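Local coordinates for protein putative marr-family transcriptional repressor (Streptomyces coelicolor, PDB 3ZPL) that binds DNA through a winged-helix motif as a dimer and probably acts as a MarR-family transcriptional regulator, at residues R20-A24 against E25-V29. Sequence-based numbering, arbitrary orientation.
Sequences RWLTA and EEQLV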
ATOM      1  N   ARG A  20      24.061   9.311  -1.580  1.00 61.71           N
ATOM      2  CA  ARG A  20      24.792   8.054  -1.758  1.00 59.27           C
ATOM      3  C   ARG A  20      24.019   7.030  -2.608  1.00 60.47           C
ATOM      4  O   ARG A  20      22.953   7.350  -3.114  1.00 65.87           O
ATOM      5  CB  ARG A  20      25.074   7.456  -0.377  1.00 57.99           C
ATOM      6  CG  ARG A  20      23.833   7.291   0.482  1.00 58.59           C
ATOM      7  CD  ARG A  20      24.115   6.665   1.817  1.00 58.44           C
ATOM      8  NE  ARG A  20      24.124   5.199   1.755  1.00 58.00           N
ATOM      9  CZ  ARG A  20      23.027   4.435   1.770  1.00 58.61           C
ATOM     10  NH1 ARG A  20      21.816   4.976   1.852  1.00 59.64           N
ATOM     11  NH2 ARG A  20      23.136   3.114   1.701  1.00 58.64           N
ATOM     12  N   TRP A  21      24.557   5.812  -2.743  1.00 58.76           N
ATOM     13  CA  TRP A  21      23.943   4.708  -3.506  1.00 58.30           C
ATOM     14  C   TRP A  21      23.337   3.745  -2.515  1.00 56.78           C
ATOM     15  O   TRP A  21      23.646   3.820  -1.335  1.00 56.96           O
ATOM     16  CB  TRP A  21      24.999   3.895  -4.276  1.00 58.88           C
ATOM     17  CG  TRP A  21      25.429   4.399  -5.614  1.00 60.94           C
ATOM     18  CD1 TRP A  21      25.180   5.627  -6.144  1.00 62.82           C
ATOM     19  CD2 TRP A  21      26.265   3.714  -6.566  1.00 62.88           C
ATOM     20  NE1 TRP A  21      25.777   5.749  -7.374  1.00 64.72           N
ATOM     21  CE2 TRP A  21      26.449   4.588  -7.660  1.00 65.75           C
ATOM     22  CE3 TRP A  21      26.859   2.441  -6.612  1.00 63.26           C
ATOM     23  CZ2 TRP A  21      27.214   4.239  -8.785  1.00 67.69           C
ATOM     24  CZ3 TRP A  21      27.606   2.092  -7.730  1.00 65.94           C
ATOM     25  CH2 TRP A  21      27.782   2.994  -8.799  1.00 68.39           C
ATOM     26  N   LEU A  22      22.508   2.817  -2.998  1.00 55.33           N
ATOM     27  CA  LEU A  22      21.958   1.769  -2.140  1.00 53.67           C
ATOM     28  C   LEU A  22      22.740   0.497  -2.272  1.00 52.44           C
ATOM     29  O   LEU A  22      22.944   0.016  -3.379  1.00 53.46           O
ATOM     30  CB  LEU A  22      20.496   1.471  -2.490  1.00 53.12           C
ATOM     31  CG  LEU A  22      19.443   2.007  -1.543  1.00 51.89           C
ATOM     32  CD1 LEU A  22      19.609   3.505  -1.333  1.00 52.47           C
ATOM     33  CD2 LEU A  22      18.070   1.659  -2.098  1.00 52.39           C
ATOM     34  N   THR A  23      23.144  -0.085  -1.149  1.00 52.40           N
ATOM     35  CA  THR A  23      23.853  -1.368  -1.212  1.00 52.92           C
ATOM     36  C   THR A  23      22.905  -2.387  -1.805  1.00 52.24           C
ATOM     37  O   THR A  23      21.707  -2.186  -1.815  1.00 53.42           O
ATOM     38  CB  THR A  23      24.352  -1.873   0.162  1.00 52.46           C
ATOM     39  OG1 THR A  23      23.245  -2.326   0.956  1.00 52.77           O
ATOM     40  CG2 THR A  23      25.128  -0.783   0.906  1.00 52.91           C
ATOM     41  N   ALA A  24      23.440  -3.494  -2.284  1.00 53.23           N
ATOM     42  CA  ALA A  24      22.597  -4.562  -2.802  1.00 52.94           C
ATOM     43  C   ALA A  24      21.743  -5.145  -1.698  1.00 53.01           C
ATOM     44  O   ALA A  24      20.643  -5.593  -1.957  1.00 51.63           O
ATOM     45  CB  ALA A  24      23.439  -5.636  -3.443  1.00 54.19           C
ATOM     46  N   GLU A  25      22.240  -5.116  -0.459  1.00 55.03           N
ATOM     47  CA  GLU A  25      21.460  -5.639   0.658  1.00 56.54           C
ATOM     48  C   GLU A  25      20.228  -4.785   0.797  1.00 56.77           C
ATOM     49  O   GLU A  25      19.118  -5.302   0.827  1.00 56.74           O
ATOM     50  CB  GLU A  25      22.226  -5.643   1.981  1.00 57.86           C
ATOM     51  CG  GLU A  25      23.225  -6.761   2.189  1.00 60.81           C
ATOM     52  CD  GLU A  25      24.547  -6.549   1.443  1.00 61.82           C
ATOM     53  OE1 GLU A  25      24.900  -5.385   1.128  1.00 60.87           O
ATOM     54  OE2 GLU A  25      25.249  -7.548   1.184  1.00 63.11           O
ATOM     55  N   GLU A  26      20.445  -3.472   0.903  1.00 57.16           N
ATOM     56  CA  GLU A  26      19.359  -2.492   1.054  1.00 57.03           C
ATOM     57  C   GLU A  26      18.343  -2.591  -0.063  1.00 55.24           C
ATOM     58  O   GLU A  26      17.137  -2.601   0.179  1.00 55.86           O
ATOM     59  CB  GLU A  26      19.923  -1.077   1.126  1.00 58.57           C
ATOM     60  CG  GLU A  26      20.664  -0.753   2.426  1.00 59.38           C
ATOM     61  CD  GLU A  26      21.390   0.580   2.353  1.00 58.81           C
ATOM     62  OE1 GLU A  26      22.029   0.851   1.309  1.00 58.99           O
ATOM     63  OE2 GLU A  26      21.320   1.376   3.315  1.00 58.42           O
ATOM     64  N   GLN A  27      18.835  -2.700  -1.285  1.00 55.52           N
ATOM     65  CA  GLN A  27      17.963  -2.905  -2.422  1.00 55.55           C
ATOM     66  C   GLN A  27      17.014  -4.095  -2.196  1.00 55.27           C
ATOM     67  O   GLN A  27      15.830  -4.003  -2.506  1.00 55.45           O
ATOM     68  CB  GLN A  27      18.794  -3.134  -3.689  1.00 55.82           C
ATOM     69  CG  GLN A  27      19.269  -1.853  -4.349  1.00 55.70           C
ATOM     70  CD  GLN A  27      20.190  -2.122  -5.523  1.00 57.46           C
ATOM     71  OE1 GLN A  27      19.748  -2.633  -6.563  1.00 59.03           O
ATOM     72  NE2 GLN A  27      21.469  -1.781  -5.377  1.00 56.59           N
ATOM     73  N   LEU A  28      17.545  -5.205  -1.671  1.00 53.66           N
ATOM     74  CA  LEU A  28      16.752  -6.413  -1.409  1.00 52.54           C
ATOM     75  C   LEU A  28      15.730  -6.260  -0.294  1.00 52.50           C
ATOM     76  O   LEU A  28      14.643  -6.881  -0.316  1.00 52.32           O
ATOM     77  CB  LEU A  28      17.655  -7.602  -1.076  1.00 53.02           C
ATOM     78  CG  LEU A  28      18.088  -8.357  -2.347  1.00 52.74           C
ATOM     79  CD1 LEU A  28      19.349  -9.184  -2.187  1.00 52.81           C
ATOM     80  CD2 LEU A  28      16.918  -9.208  -2.796  1.00 54.01           C
ATOM     81  N   VAL A  29      16.103  -5.491   0.717  1.00 54.18           N
ATOM     82  CA  VAL A  29      15.176  -5.177   1.806  1.00 56.77           C
ATOM     83  C   VAL A  29      13.996  -4.426   1.210  1.00 55.66           C
ATOM     84  O   VAL A  29      12.848  -4.811   1.411  1.00 54.52           O
ATOM     85  CB  VAL A  29      15.848  -4.320   2.905  1.00 59.48           C
ATOM     86  CG1 VAL A  29      14.812  -3.708   3.842  1.00 61.66           C
ATOM     87  CG2 VAL A  29      16.842  -5.171   3.692  1.00 60.54           C
TER
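Thr23 chi1 of 72° sets OG1 between the backbone N and the carbonyl carbon, facing the first turn of helix 24-52, while Glu26 chi1 of -71° puts CG beside its own backbone N and sends the otherwise extended chain back toward the N-cap. The two residues thereby meet in a reciprocal capping box. Glu26 N donates to Thr23 OG1 over 3.0 Å in an almost straight bond, and Thr23 N returns a bond of 2.9 Å to Glu26 OE1, entering at the anti lone pair. The syn lone pair of Glu26 OE1 receives Arg20 NH2 at 2.5 Å, a salt bridge, although at 2.80 Å resolution so short a value carries no extra weight. The carboxylate meets the guanidinium at its edge, close to its plane, but the two flat groups are twisted 63° against each other. Beside the box, Gln27 adds a side-chain bond from NE2 to Leu22 O (3.1 Å), the donor standing above the carbonyl plane, and Gln27 CG lies 4.0 Å from Leu22 CB. Gln27 N also bonds to Thr23 O at 3.0 Å, beginning the helical pattern that Leu28 N continues to Ala24 O. From the second subunit, Arg138 packs on Arg20 and Leu22, and Gln150 on Glu26, placing this helix start at the dimer interface. With an alanine in place of Glu26, Thr23 N would probably lose its capping acceptor, and the Arg20 guanidinium, deprived of this carboxylate, would be freer to turn. A backbone N-H and a guanidinium on one oxygen of a buried glutamate, close to the helix N-terminus, would be expected to favour the ionised form of Glu26.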